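Local coordinates for protein deacetylase EF_0837 (Enterococcus faecalis, PDB 2ICS) that deacetylates acetyl-(R)-mandelate in vitro with very low efficiency, as a metal-dependent hydrolase of the amidohydrolase type that binds two zinc ions, at residues A[55-60]-A[309-314]; A[269-274]-A[284-289]; A[288-293]-A[355-360]. All coordinates share one frame; numbering follows the deposited sequence.

Contact 1 of 3, residues A[55-60]-A[309-314]; sequences GWIDDH and KAPAEN. With ZN (zinc ion), chain B.
P311 presses its ring against I57 and D59, two residues of 55-60 whose side chains leave the backbone toward helix 309-314. The CG corner of the proline lies 3.8 Å from both I57 CB and I57 O, while P311 CB, next to it in the ring, is 4.0 Å from I57 CG2. The two branches of the isoleucine divide the work. CG2, set anti to the backbone N, stays by the proline; CG1 is anti to the carbonyl carbon (chi1 -58°) and carries CD1 past the ring to the next residue of the helix, where it touches A312 CB at 4.0 Å.

Where the chain turns a corner at D59, the packing becomes partly polar. The D59 side chain runs across the proline at roughly a right angle, with OD2 3.7 Å from P311 CB. Beyond the ring, N314 ND2 gives the same OD2 a weak hydrogen bond of 3.4 Å, nearly straight at 160°, with the carboxylate and amide planes 33° apart. N314 ND2 also makes a weak bond to S268 OG.

D58 points away from the helix, and H60, past the corner, binds zinc through NE2 at 2.2 Å while its ND1 is hydrogen-bonded to T210 OG1, which fixes the rotation of the imidazole. The His-X-His pair H60 and H62 at the end of this strand marks the first strand of an amidohydrolase TIM barrel; the helix on its outer side is ordinary barrel packing.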
ATOM      1  N   GLY A  55       8.679  -8.648   4.766  1.00 21.55           N
ATOM      2  CA  GLY A  55       7.999  -7.638   5.561  1.00 20.80           C
ATOM      3  C   GLY A  55       6.826  -7.064   4.787  1.00 19.93           C
ATOM      4  O   GLY A  55       6.978  -6.677   3.628  1.00 20.57           O
ATOM      5  N   TRP A  56       5.655  -7.010   5.411  1.00 19.53           N
ATOM      6  CA  TRP A  56       4.472  -6.485   4.736  1.00 19.83           C
ATOM      7  C   TRP A  56       4.668  -5.018   4.385  1.00 19.01           C
ATOM      8  O   TRP A  56       5.304  -4.277   5.129  1.00 18.93           O
ATOM      9  CB  TRP A  56       3.231  -6.651   5.614  1.00 19.41           C
ATOM     10  CG  TRP A  56       2.896  -8.075   5.961  1.00 22.02           C
ATOM     11  CD1 TRP A  56       3.399  -9.211   5.381  1.00 20.83           C
ATOM     12  CD2 TRP A  56       1.950  -8.517   6.951  1.00 20.90           C
ATOM     13  NE1 TRP A  56       2.823 -10.330   5.949  1.00 21.65           N
ATOM     14  CE2 TRP A  56       1.932  -9.933   6.914  1.00 21.84           C
ATOM     15  CE3 TRP A  56       1.119  -7.851   7.866  1.00 21.81           C
ATOM     16  CZ2 TRP A  56       1.115 -10.697   7.759  1.00 21.68           C
ATOM     17  CZ3 TRP A  56       0.303  -8.612   8.711  1.00 21.54           C
ATOM     18  CH2 TRP A  56       0.311 -10.023   8.647  1.00 22.43           C
ATOM     19  N   ILE A  57       4.111  -4.609   3.247  1.00 19.19           N
ATOM     20  CA  ILE A  57       4.231  -3.241   2.751  1.00 17.80           C
ATOM     21  C   ILE A  57       2.862  -2.651   2.421  1.00 20.10           C
ATOM     22  O   ILE A  57       2.101  -3.228   1.639  1.00 18.98           O
ATOM     23  CB  ILE A  57       5.093  -3.193   1.453  1.00 17.60           C
ATOM     24  CG1 ILE A  57       6.481  -3.782   1.709  1.00 19.15           C
ATOM     25  CG2 ILE A  57       5.220  -1.762   0.961  1.00 15.24           C
ATOM     26  CD1 ILE A  57       7.312  -4.000   0.425  1.00 19.53           C
ATOM     27  N   ASP A  58       2.560  -1.494   3.009  1.00 19.93           N
ATOM     28  CA  ASP A  58       1.289  -0.804   2.774  1.00 21.39           C
ATOM     29  C   ASP A  58       1.602   0.385   1.869  1.00 20.64           C
ATOM     30  O   ASP A  58       2.074   1.407   2.353  1.00 19.85           O
ATOM     31  CB  ASP A  58       0.721  -0.297   4.100  1.00 22.57           C
ATOM     32  CG  ASP A  58      -0.745   0.075   4.006  1.00 25.06           C
ATOM     33  OD1 ASP A  58      -1.225   0.358   2.886  1.00 24.86           O
ATOM     34  OD2 ASP A  58      -1.417   0.096   5.060  1.00 25.51           O
ATOM     35  N   ASP A  59       1.333   0.269   0.569  1.00 21.06           N
ATOM     36  CA  ASP A  59       1.664   1.361  -0.345  1.00 21.10           C
ATOM     37  C   ASP A  59       0.676   2.523  -0.462  1.00 20.80           C
ATOM     38  O   ASP A  59       0.754   3.312  -1.400  1.00 21.31           O
ATOM     39  CB  ASP A  59       2.010   0.822  -1.749  1.00 21.51           C
ATOM     40  CG  ASP A  59       0.807   0.275  -2.492  1.00 25.65           C
ATOM     41  OD1 ASP A  59      -0.340   0.552  -2.079  1.00 22.52           O
ATOM     42  OD2 ASP A  59       1.021  -0.425  -3.504  1.00 25.13           O
ATOM     43  N   HIS A  60      -0.269   2.624   0.462  1.00 17.58           N
ATOM     44  CA  HIS A  60      -1.171   3.763   0.446  1.00 17.77           C
ATOM     45  C   HIS A  60      -1.467   4.098   1.897  1.00 19.41           C
ATOM     46  O   HIS A  60      -2.336   3.502   2.534  1.00 17.70           O
ATOM     47  CB  HIS A  60      -2.465   3.502  -0.329  1.00 16.10           C
ATOM     48  CG  HIS A  60      -3.303   4.730  -0.499  1.00 14.38           C
ATOM     49  ND1 HIS A  60      -4.152   4.949  -1.561  1.00 16.16           N
ATOM     50  CD2 HIS A  60      -3.431   5.822   0.302  1.00 13.88           C
ATOM     51  CE1 HIS A  60      -4.757   6.140  -1.377  1.00 16.07           C
ATOM     52  NE2 HIS A  60      -4.352   6.708  -0.259  1.00 14.39           N
ATOM     53  N   LYS A 309       5.488  -8.510  -2.450  1.00 24.87           N
ATOM     54  CA  LYS A 309       6.102  -8.446  -3.775  1.00 25.34           C
ATOM     55  C   LYS A 309       5.449  -7.430  -4.713  1.00 24.59           C
ATOM     56  O   LYS A 309       6.140  -6.680  -5.398  1.00 25.05           O
ATOM     57  CB  LYS A 309       6.082  -9.834  -4.428  1.00 26.83           C
ATOM     58  CG  LYS A 309       6.819  -9.897  -5.757  1.00 28.80           C
ATOM     59  CD  LYS A 309       6.700 -11.277  -6.391  1.00 35.37           C
ATOM     60  CE  LYS A 309       7.518 -11.362  -7.669  1.00 37.28           C
ATOM     61  NZ  LYS A 309       7.384 -12.692  -8.323  1.00 40.55           N
ATOM     62  N   ALA A 310       4.122  -7.402  -4.745  1.00 24.21           N
ATOM     63  CA  ALA A 310       3.419  -6.470  -5.621  1.00 24.90           C
ATOM     64  C   ALA A 310       3.730  -5.004  -5.283  1.00 25.84           C
ATOM     65  O   ALA A 310       4.239  -4.268  -6.124  1.00 27.68           O
ATOM     66  CB  ALA A 310       1.917  -6.726  -5.560  1.00 22.16           C
ATOM     67  N   PRO A 311       3.426  -4.557  -4.053  1.00 25.00           N
ATOM     68  CA  PRO A 311       3.728  -3.158  -3.730  1.00 24.57           C
ATOM     69  C   PRO A 311       5.206  -2.832  -3.953  1.00 26.93           C
ATOM     70  O   PRO A 311       5.541  -1.749  -4.426  1.00 27.85           O
ATOM     71  CB  PRO A 311       3.303  -3.033  -2.264  1.00 23.50           C
ATOM     72  CG  PRO A 311       3.371  -4.446  -1.742  1.00 22.87           C
ATOM     73  CD  PRO A 311       2.838  -5.253  -2.895  1.00 25.06           C
ATOM     74  N   ALA A 312       6.082  -3.778  -3.622  1.00 27.67           N
ATOM     75  CA  ALA A 312       7.521  -3.591  -3.809  1.00 29.62           C
ATOM     76  C   ALA A 312       7.804  -3.309  -5.284  1.00 29.99           C
ATOM     77  O   ALA A 312       8.617  -2.443  -5.618  1.00 29.30           O
ATOM     78  CB  ALA A 312       8.282  -4.840  -3.349  1.00 26.43           C
ATOM     79  N   GLU A 313       7.118  -4.034  -6.163  1.00 31.03           N
ATOM     80  CA  GLU A 313       7.276  -3.842  -7.602  1.00 32.99           C
ATOM     81  C   GLU A 313       6.587  -2.572  -8.111  1.00 32.06           C
ATOM     82  O   GLU A 313       7.113  -1.886  -8.983  1.00 32.38           O
ATOM     83  CB  GLU A 313       6.725  -5.044  -8.365  1.00 34.54           C
ATOM     84  CG  GLU A 313       7.683  -6.213  -8.465  1.00 41.07           C
ATOM     85  CD  GLU A 313       7.048  -7.419  -9.134  1.00 43.44           C
ATOM     86  OE1 GLU A 313       6.152  -7.224  -9.981  1.00 46.81           O
ATOM     87  OE2 GLU A 313       7.455  -8.559  -8.825  1.00 45.67           O
ATOM     88  N   ASN A 314       5.410  -2.262  -7.576  1.00 31.47           N
ATOM     89  CA  ASN A 314       4.686  -1.069  -8.011  1.00 31.29           C
ATOM     90  C   ASN A 314       5.541   0.188  -7.890  1.00 29.59           C
ATOM     91  O   ASN A 314       5.487   1.064  -8.752  1.00 29.18           O
ATOM     92  CB  ASN A 314       3.416  -0.847  -7.182  1.00 30.84           C
ATOM     93  CG  ASN A 314       2.378  -1.932  -7.381  1.00 32.88           C
ATOM     94  OD1 ASN A 314       2.444  -2.711  -8.337  1.00 29.43           O
ATOM     95  ND2 ASN A 314       1.393  -1.974  -6.479  1.00 31.32           N
TER
HETATM   96 ZN    ZN B 400      -5.286   8.462   0.752  1.00 24.94          ZN
HETATM   97  O   HOH W   1      -7.146   8.102   0.071  1.00 23.22           O

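Contact 2 of 3, residues A[269-274]-A[284-289]; sequences ISTDIY and YDLATT. With ZN (zinc ion), chain B.
I273 and T271 each lay a methyl group over the flat face of a peptide at the start of helix 286-296. CD1 of I273 sits above the peptide joining Y284 to D285, 3.7 Å from Y284 O; CG2 of T271 sits above the following one, 3.8 Å from D285 O. A third flat group, the carboxylate of D285, takes T288 N on OD2: T288 N lies 2.8 Å from D285 OD2 and donates almost in line with that carboxylate bond, so D285 is the N-cap of the helix.

T271 is the hub of the packing. Its CG2 also touches L286 CA and comes within 3.4 Å of T289 OG1, the two threonines crossing at about a right angle. With chi1 at 62°, OG1 is turned from the helix and is hydrogen-bonded to D58 OD2.

In amidohydrolase TIM barrels a metal-binding aspartate follows the eighth strand, and D272 fits that place: OD1 binds zinc at 2.2 Å, beside H60 and H62. Its backbone takes a left-handed conformation (phi 52°), and its side chain does not touch 284-289, unlike those of T271 and I273 on either side of it in sequence. Water 1 lies on the same zinc, 2.5 Å from D272 OD2. Next to the metal ligand, S270 OG is held by D243 and by G245 N.

L286 lies with CD1 against I269 O and the T271 methyl, and T289 CG2 meets I269 CG2 at 3.7 Å as the two side chains slide past each other in opposite directions.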
ATOM      1  N   ILE A 269      -2.862  -4.770  -2.167  1.00 19.68           N
ATOM      2  CA  ILE A 269      -3.781  -4.461  -1.089  1.00 20.03           C
ATOM      3  C   ILE A 269      -3.176  -3.387  -0.191  1.00 20.31           C
ATOM      4  O   ILE A 269      -2.057  -3.531   0.299  1.00 21.72           O
ATOM      5  CB  ILE A 269      -4.080  -5.739  -0.272  1.00 21.33           C
ATOM      6  CG1 ILE A 269      -4.818  -6.744  -1.159  1.00 15.82           C
ATOM      7  CG2 ILE A 269      -4.910  -5.413   0.966  1.00 19.21           C
ATOM      8  CD1 ILE A 269      -4.986  -8.095  -0.516  1.00 19.84           C
ATOM      9  N   SER A 270      -3.919  -2.301  -0.002  1.00 20.86           N
ATOM     10  CA  SER A 270      -3.476  -1.188   0.836  1.00 19.77           C
ATOM     11  C   SER A 270      -4.654  -0.669   1.654  1.00 19.56           C
ATOM     12  O   SER A 270      -5.812  -0.960   1.350  1.00 19.28           O
ATOM     13  CB  SER A 270      -2.882  -0.065  -0.017  1.00 19.80           C
ATOM     14  OG  SER A 270      -3.816   0.390  -0.979  1.00 21.47           O
ATOM     15  N   THR A 271      -4.352   0.142   2.661  1.00 19.35           N
ATOM     16  CA  THR A 271      -5.363   0.644   3.583  1.00 19.74           C
ATOM     17  C   THR A 271      -5.910   2.056   3.448  1.00 20.37           C
ATOM     18  O   THR A 271      -7.059   2.299   3.824  1.00 19.49           O
ATOM     19  CB  THR A 271      -4.835   0.565   5.015  1.00 19.67           C
ATOM     20  OG1 THR A 271      -3.672   1.399   5.119  1.00 17.17           O
ATOM     21  CG2 THR A 271      -4.461  -0.870   5.377  1.00 18.99           C
ATOM     22  N   ASP A 272      -5.103   2.976   2.922  1.00 18.93           N
ATOM     23  CA  ASP A 272      -5.479   4.390   2.855  1.00 18.38           C
ATOM     24  C   ASP A 272      -5.883   4.753   4.282  1.00 18.63           C
ATOM     25  O   ASP A 272      -6.892   5.407   4.531  1.00 18.87           O
ATOM     26  CB  ASP A 272      -6.641   4.665   1.914  1.00 17.30           C
ATOM     27  CG  ASP A 272      -7.033   6.138   1.912  1.00 21.86           C
ATOM     28  OD1 ASP A 272      -6.151   6.980   2.170  1.00 19.36           O
ATOM     29  OD2 ASP A 272      -8.208   6.467   1.651  1.00 26.83           O
ATOM     30  N   ILE A 273      -5.060   4.299   5.213  1.00 17.52           N
ATOM     31  CA  ILE A 273      -5.279   4.497   6.635  1.00 17.90           C
ATOM     32  C   ILE A 273      -4.737   5.824   7.167  1.00 20.25           C
ATOM     33  O   ILE A 273      -3.756   6.371   6.658  1.00 18.33           O
ATOM     34  CB  ILE A 273      -4.599   3.348   7.414  1.00 17.15           C
ATOM     35  CG1 ILE A 273      -5.008   3.365   8.880  1.00 18.17           C
ATOM     36  CG2 ILE A 273      -3.070   3.483   7.308  1.00 15.19           C
ATOM     37  CD1 ILE A 273      -4.488   2.152   9.646  1.00 18.06           C
ATOM     38  N   TYR A 274      -5.411   6.344   8.183  1.00 21.68           N
ATOM     39  CA  TYR A 274      -4.982   7.554   8.872  1.00 23.41           C
ATOM     40  C   TYR A 274      -5.640   7.409  10.240  1.00 23.82           C
ATOM     41  O   TYR A 274      -6.559   6.596  10.396  1.00 23.75           O
ATOM     42  CB  TYR A 274      -5.373   8.832   8.111  1.00 24.41           C
ATOM     43  CG  TYR A 274      -6.804   9.285   8.180  1.00 28.93           C
ATOM     44  CD1 TYR A 274      -7.159  10.397   8.945  1.00 31.63           C
ATOM     45  CD2 TYR A 274      -7.791   8.657   7.429  1.00 30.23           C
ATOM     46  CE1 TYR A 274      -8.466  10.873   8.952  1.00 34.04           C
ATOM     47  CE2 TYR A 274      -9.100   9.123   7.429  1.00 31.79           C
ATOM     48  CZ  TYR A 274      -9.431  10.231   8.191  1.00 33.34           C
ATOM     49  OH  TYR A 274     -10.725  10.699   8.187  1.00 34.55           O
ATOM     50  N   TYR A 284      -9.018  -0.787  10.169  1.00 33.35           N
ATOM     51  CA  TYR A 284      -8.271  -0.711  11.418  1.00 29.04           C
ATOM     52  C   TYR A 284      -6.773  -0.902  11.239  1.00 27.49           C
ATOM     53  O   TYR A 284      -5.973  -0.313  11.967  1.00 26.80           O
ATOM     54  CB  TYR A 284      -8.815  -1.745  12.398  1.00 29.24           C
ATOM     55  CG  TYR A 284     -10.259  -1.507  12.780  1.00 29.02           C
ATOM     56  CD1 TYR A 284     -11.305  -1.956  11.972  1.00 28.75           C
ATOM     57  CD2 TYR A 284     -10.581  -0.826  13.957  1.00 27.26           C
ATOM     58  CE1 TYR A 284     -12.643  -1.734  12.333  1.00 29.14           C
ATOM     59  CE2 TYR A 284     -11.902  -0.598  14.324  1.00 28.64           C
ATOM     60  CZ  TYR A 284     -12.930  -1.052  13.515  1.00 30.24           C
ATOM     61  OH  TYR A 284     -14.236  -0.817  13.894  1.00 29.41           O
ATOM     62  N   ASP A 285      -6.404  -1.733  10.267  1.00 25.39           N
ATOM     63  CA  ASP A 285      -5.010  -2.018   9.968  1.00 24.18           C
ATOM     64  C   ASP A 285      -4.912  -2.837   8.675  1.00 23.77           C
ATOM     65  O   ASP A 285      -5.927  -3.166   8.066  1.00 20.58           O
ATOM     66  CB  ASP A 285      -4.366  -2.755  11.151  1.00 26.71           C
ATOM     67  CG  ASP A 285      -5.188  -3.941  11.625  1.00 26.79           C
ATOM     68  OD1 ASP A 285      -5.060  -4.315  12.805  1.00 32.63           O
ATOM     69  OD2 ASP A 285      -5.952  -4.509  10.824  1.00 27.14           O
ATOM     70  N   LEU A 286      -3.696  -3.157   8.247  1.00 24.19           N
ATOM     71  CA  LEU A 286      -3.527  -3.916   7.010  1.00 24.28           C
ATOM     72  C   LEU A 286      -4.089  -5.332   7.154  1.00 23.05           C
ATOM     73  O   LEU A 286      -4.797  -5.812   6.275  1.00 23.23           O
ATOM     74  CB  LEU A 286      -2.049  -3.962   6.623  1.00 23.93           C
ATOM     75  CG  LEU A 286      -1.723  -4.577   5.257  1.00 22.43           C
ATOM     76  CD1 LEU A 286      -2.294  -3.716   4.132  1.00 21.01           C
ATOM     77  CD2 LEU A 286      -0.217  -4.697   5.123  1.00 19.93           C
ATOM     78  N   ALA A 287      -3.772  -5.985   8.269  1.00 21.85           N
ATOM     79  CA  ALA A 287      -4.257  -7.337   8.555  1.00 22.69           C
ATOM     80  C   ALA A 287      -5.770  -7.444   8.335  1.00 22.12           C
ATOM     81  O   ALA A 287      -6.252  -8.400   7.719  1.00 21.05           O
ATOM     82  CB  ALA A 287      -3.913  -7.717  10.003  1.00 21.74           C
ATOM     83  N   THR A 288      -6.505  -6.453   8.838  1.00 20.62           N
ATOM     84  CA  THR A 288      -7.958  -6.413   8.713  1.00 20.91           C
ATOM     85  C   THR A 288      -8.386  -6.251   7.253  1.00 21.85           C
ATOM     86  O   THR A 288      -9.411  -6.785   6.829  1.00 21.19           O
ATOM     87  CB  THR A 288      -8.543  -5.253   9.547  1.00 20.27           C
ATOM     88  OG1 THR A 288      -8.224  -5.458  10.925  1.00 20.58           O
ATOM     89  CG2 THR A 288     -10.056  -5.179   9.400  1.00 18.95           C
ATOM     90  N   THR A 289      -7.598  -5.507   6.488  1.00 22.05           N
ATOM     91  CA  THR A 289      -7.902  -5.293   5.085  1.00 22.69           C
ATOM     92  C   THR A 289      -7.627  -6.604   4.349  1.00 22.82           C
ATOM     93  O   THR A 289      -8.360  -6.983   3.441  1.00 24.15           O
ATOM     94  CB  THR A 289      -7.029  -4.166   4.501  1.00 22.98           C
ATOM     95  OG1 THR A 289      -7.147  -3.003   5.330  1.00 26.70           O
ATOM     96  CG2 THR A 289      -7.485  -3.810   3.094  1.00 20.49           C
TER
HETATM   97 ZN    ZN B 400      -5.286   8.462   0.752  1.00 24.94          ZN
HETATM   98  O   HOH W   1      -7.146   8.102   0.071  1.00 23.22           O

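Contact 3 of 3, residues A[288-293]-A[355-360]; sequences TTMEKL and EQIRPI
Helix 286-296 packs here on strand 350-364 of the large mixed sheet, with the two short segments roughly antiparallel (152°) and their axes 7.9 Å apart at closest approach. E291 and I357 bury the most surface. The glutamate reaches the strand with an extended chain, its CG 3.9 Å from I357 CG2, and OE2 accepts the backbone N-H of I357 at 3.0 Å through the anti lone pair, a bent bond of 141°. Strand 331-344 pairs with the backbone of Q356 and R358, so the amide of I357 between them points the other way, and the carboxylate takes up this N-H. The same oxygen lies close against Q356 CB, at 3.3 Å. The other carboxylate oxygen, OE1, forms a salt bridge with K341, which would probably favour the charged form of E291.

A water spans the backbones beside this bond, donating to E291 O at 2.8 Å and to E355 O. On the other flank the selenomethionine M290, its chain bent at the last torsion (69°), brings CE to I357 CD1 at 3.7 Å. I357 can meet both helix residues because its branches part: CG1, anti to the backbone N, leads to CD1 and M290, whereas CG2 stays near E291.

On the strand itself, R358 NH2 donates to Q356 OE1 at 2.8 Å from above the amide carbonyl plane. Far from the annotated sites, this is packing of the helix that follows the metal-binding aspartate against C-terminal strands, which in amidohydrolases usually belong to the small beta domain beside the barrel.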
ATOM      1  N   THR A 288      -6.505  -6.453   8.838  1.00 20.62           N
ATOM      2  CA  THR A 288      -7.958  -6.413   8.713  1.00 20.91           C
ATOM      3  C   THR A 288      -8.386  -6.251   7.253  1.00 21.85           C
ATOM      4  O   THR A 288      -9.411  -6.785   6.829  1.00 21.19           O
ATOM      5  CB  THR A 288      -8.543  -5.253   9.547  1.00 20.27           C
ATOM      6  OG1 THR A 288      -8.224  -5.458  10.925  1.00 20.58           O
ATOM      7  CG2 THR A 288     -10.056  -5.179   9.400  1.00 18.95           C
ATOM      8  N   THR A 289      -7.598  -5.507   6.488  1.00 22.05           N
ATOM      9  CA  THR A 289      -7.902  -5.293   5.085  1.00 22.69           C
ATOM     10  C   THR A 289      -7.627  -6.604   4.349  1.00 22.82           C
ATOM     11  O   THR A 289      -8.360  -6.983   3.441  1.00 24.15           O
ATOM     12  CB  THR A 289      -7.029  -4.166   4.501  1.00 22.98           C
ATOM     13  OG1 THR A 289      -7.147  -3.003   5.330  1.00 26.70           O
ATOM     14  CG2 THR A 289      -7.485  -3.810   3.094  1.00 20.49           C
HETATM   15  N   MSE A 290      -6.569  -7.296   4.758  1.00 21.32           N
HETATM   16  CA  MSE A 290      -6.205  -8.572   4.158  1.00 22.85           C
HETATM   17  C   MSE A 290      -7.299  -9.620   4.424  1.00 22.42           C
HETATM   18  O   MSE A 290      -7.617 -10.432   3.554  1.00 18.79           O
HETATM   19  CB  MSE A 290      -4.864  -9.044   4.728  1.00 24.84           C
HETATM   20  CG  MSE A 290      -3.692  -8.128   4.363  1.00 29.54           C
HETATM   21 SE   MSE A 290      -2.112  -8.436   5.450  1.00 39.31          SE
HETATM   22  CE  MSE A 290      -1.629 -10.181   4.783  1.00 31.20           C
ATOM     23  N   GLU A 291      -7.873  -9.589   5.627  1.00 21.88           N
ATOM     24  CA  GLU A 291      -8.929 -10.523   5.992  1.00 23.40           C
ATOM     25  C   GLU A 291     -10.189 -10.235   5.178  1.00 23.55           C
ATOM     26  O   GLU A 291     -11.021 -11.120   4.976  1.00 21.47           O
ATOM     27  CB  GLU A 291      -9.242 -10.422   7.489  1.00 24.33           C
ATOM     28  CG  GLU A 291      -8.038 -10.677   8.382  1.00 26.88           C
ATOM     29  CD  GLU A 291      -8.296 -10.305   9.823  1.00 28.29           C
ATOM     30  OE1 GLU A 291      -9.123  -9.400  10.058  1.00 29.13           O
ATOM     31  OE2 GLU A 291      -7.662 -10.906  10.719  1.00 31.79           O
ATOM     32  N   LYS A 292     -10.334  -8.997   4.712  1.00 24.30           N
ATOM     33  CA  LYS A 292     -11.503  -8.646   3.908  1.00 23.70           C
ATOM     34  C   LYS A 292     -11.402  -9.271   2.518  1.00 24.05           C
ATOM     35  O   LYS A 292     -12.389  -9.761   1.976  1.00 25.12           O
ATOM     36  CB  LYS A 292     -11.653  -7.127   3.809  1.00 21.54           C
ATOM     37  CG  LYS A 292     -12.078  -6.485   5.128  1.00 24.12           C
ATOM     38  CD  LYS A 292     -12.225  -4.969   5.023  1.00 21.87           C
ATOM     39  CE  LYS A 292     -12.608  -4.381   6.378  1.00 22.89           C
ATOM     40  NZ  LYS A 292     -12.551  -2.897   6.408  1.00 22.43           N
ATOM     41  N   LEU A 293     -10.211  -9.265   1.930  1.00 25.71           N
ATOM     42  CA  LEU A 293     -10.066  -9.880   0.617  1.00 26.57           C
ATOM     43  C   LEU A 293     -10.064 -11.394   0.752  1.00 26.32           C
ATOM     44  O   LEU A 293     -10.307 -12.116  -0.213  1.00 24.92           O
ATOM     45  CB  LEU A 293      -8.796  -9.383  -0.061  1.00 24.91           C
ATOM     46  CG  LEU A 293      -9.155  -7.974  -0.544  1.00 26.93           C
ATOM     47  CD1 LEU A 293      -8.091  -6.982  -0.156  1.00 24.41           C
ATOM     48  CD2 LEU A 293      -9.402  -8.014  -2.042  1.00 21.36           C
ATOM     49  N   GLU A 355     -11.392 -16.478   9.104  1.00 35.31           N
ATOM     50  CA  GLU A 355      -9.963 -16.571   9.390  1.00 34.92           C
ATOM     51  C   GLU A 355      -9.328 -15.208   9.679  1.00 34.74           C
ATOM     52  O   GLU A 355      -9.618 -14.213   9.010  1.00 32.37           O
ATOM     53  CB  GLU A 355      -9.253 -17.251   8.215  1.00 37.07           C
ATOM     54  CG  GLU A 355      -9.990 -18.488   7.696  1.00 40.43           C
ATOM     55  CD  GLU A 355      -9.234 -19.227   6.605  1.00 43.15           C
ATOM     56  OE1 GLU A 355      -8.880 -18.608   5.582  1.00 45.69           O
ATOM     57  OE2 GLU A 355      -8.997 -20.439   6.769  1.00 46.26           O
ATOM     58  N   GLN A 356      -8.458 -15.178  10.683  1.00 33.56           N
ATOM     59  CA  GLN A 356      -7.780 -13.955  11.091  1.00 33.99           C
ATOM     60  C   GLN A 356      -6.262 -14.091  11.002  1.00 34.16           C
ATOM     61  O   GLN A 356      -5.695 -15.105  11.421  1.00 33.97           O
ATOM     62  CB  GLN A 356      -8.163 -13.599  12.532  1.00 34.56           C
ATOM     63  CG  GLN A 356      -9.608 -13.166  12.729  1.00 34.41           C
ATOM     64  CD  GLN A 356      -9.952 -12.950  14.196  1.00 34.77           C
ATOM     65  OE1 GLN A 356      -9.216 -12.287  14.925  1.00 34.98           O
ATOM     66  NE2 GLN A 356     -11.078 -13.508  14.631  1.00 34.95           N
ATOM     67  N   ILE A 357      -5.604 -13.069  10.456  1.00 30.93           N
ATOM     68  CA  ILE A 357      -4.153 -13.088  10.347  1.00 30.90           C
ATOM     69  C   ILE A 357      -3.613 -12.106  11.387  1.00 32.12           C
ATOM     70  O   ILE A 357      -4.126 -10.993  11.519  1.00 28.86           O
ATOM     71  CB  ILE A 357      -3.686 -12.713   8.910  1.00 29.84           C
ATOM     72  CG1 ILE A 357      -2.162 -12.812   8.818  1.00 28.94           C
ATOM     73  CG2 ILE A 357      -4.186 -11.320   8.527  1.00 26.16           C
ATOM     74  CD1 ILE A 357      -1.627 -12.801   7.393  1.00 24.97           C
ATOM     75  N   ARG A 358      -2.596 -12.528  12.138  1.00 32.86           N
ATOM     76  CA  ARG A 358      -2.032 -11.692  13.196  1.00 34.36           C
ATOM     77  C   ARG A 358      -0.512 -11.716  13.301  1.00 33.05           C
ATOM     78  O   ARG A 358       0.086 -12.766  13.514  1.00 33.19           O
ATOM     79  CB  ARG A 358      -2.594 -12.125  14.555  1.00 37.84           C
ATOM     80  CG  ARG A 358      -4.103 -12.188  14.627  1.00 43.27           C
ATOM     81  CD  ARG A 358      -4.550 -12.892  15.893  1.00 47.73           C
ATOM     82  NE  ARG A 358      -6.001 -13.047  15.946  1.00 53.16           N
ATOM     83  CZ  ARG A 358      -6.647 -13.668  16.927  1.00 54.81           C
ATOM     84  NH1 ARG A 358      -5.969 -14.196  17.940  1.00 54.94           N
ATOM     85  NH2 ARG A 358      -7.972 -13.756  16.899  1.00 55.51           N
ATOM     86  N   PRO A 359       0.132 -10.549  13.178  1.00 32.66           N
ATOM     87  CA  PRO A 359       1.593 -10.505  13.281  1.00 32.58           C
ATOM     88  C   PRO A 359       1.994 -10.650  14.749  1.00 32.21           C
ATOM     89  O   PRO A 359       1.366 -10.054  15.620  1.00 31.46           O
ATOM     90  CB  PRO A 359       1.931  -9.122  12.734  1.00 33.23           C
ATOM     91  CG  PRO A 359       0.762  -8.305  13.181  1.00 33.79           C
ATOM     92  CD  PRO A 359      -0.414  -9.214  12.871  1.00 31.86           C
ATOM     93  N   ILE A 360       3.018 -11.449  15.027  1.00 30.99           N
ATOM     94  CA  ILE A 360       3.459 -11.620  16.403  1.00 30.65           C
ATOM     95  C   ILE A 360       4.869 -11.078  16.576  1.00 30.86           C
ATOM     96  O   ILE A 360       5.283 -10.750  17.686  1.00 31.50           O
ATOM     97  CB  ILE A 360       3.417 -13.101  16.839  1.00 32.05           C
ATOM     98  CG1 ILE A 360       4.349 -13.934  15.963  1.00 33.52           C
ATOM     99  CG2 ILE A 360       1.985 -13.626  16.770  1.00 28.41           C
ATOM    100  CD1 ILE A 360       4.428 -15.395  16.391  1.00 38.06           C
TER
HETATM  101  O   HOH W   2     -10.616 -13.554   6.394  1.00 29.76           O

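In the fold
Contacts 1 and 2 meet at the metal centre, their centres 12 Å apart: H60 and D272 bind the same zinc and share water 1, H60 O lies 2.8 Å from D272 N, and D58 OD2 lies 2.6 Å from T271 OG1, so the first-strand histidine and the aspartate loop are laced together beside the ion. The D59 side chain is about 13 Å from the bound adenine. Contact 3 continues helix 286-296 outward from contact 2, sharing T288 and T289, with I269 CD1 3.3 Å from L293 CD1. W56 ties it to contact 1, CZ2 lying 3.5 Å from I357 CD1. The series thus runs from zinc to the C-terminal strands.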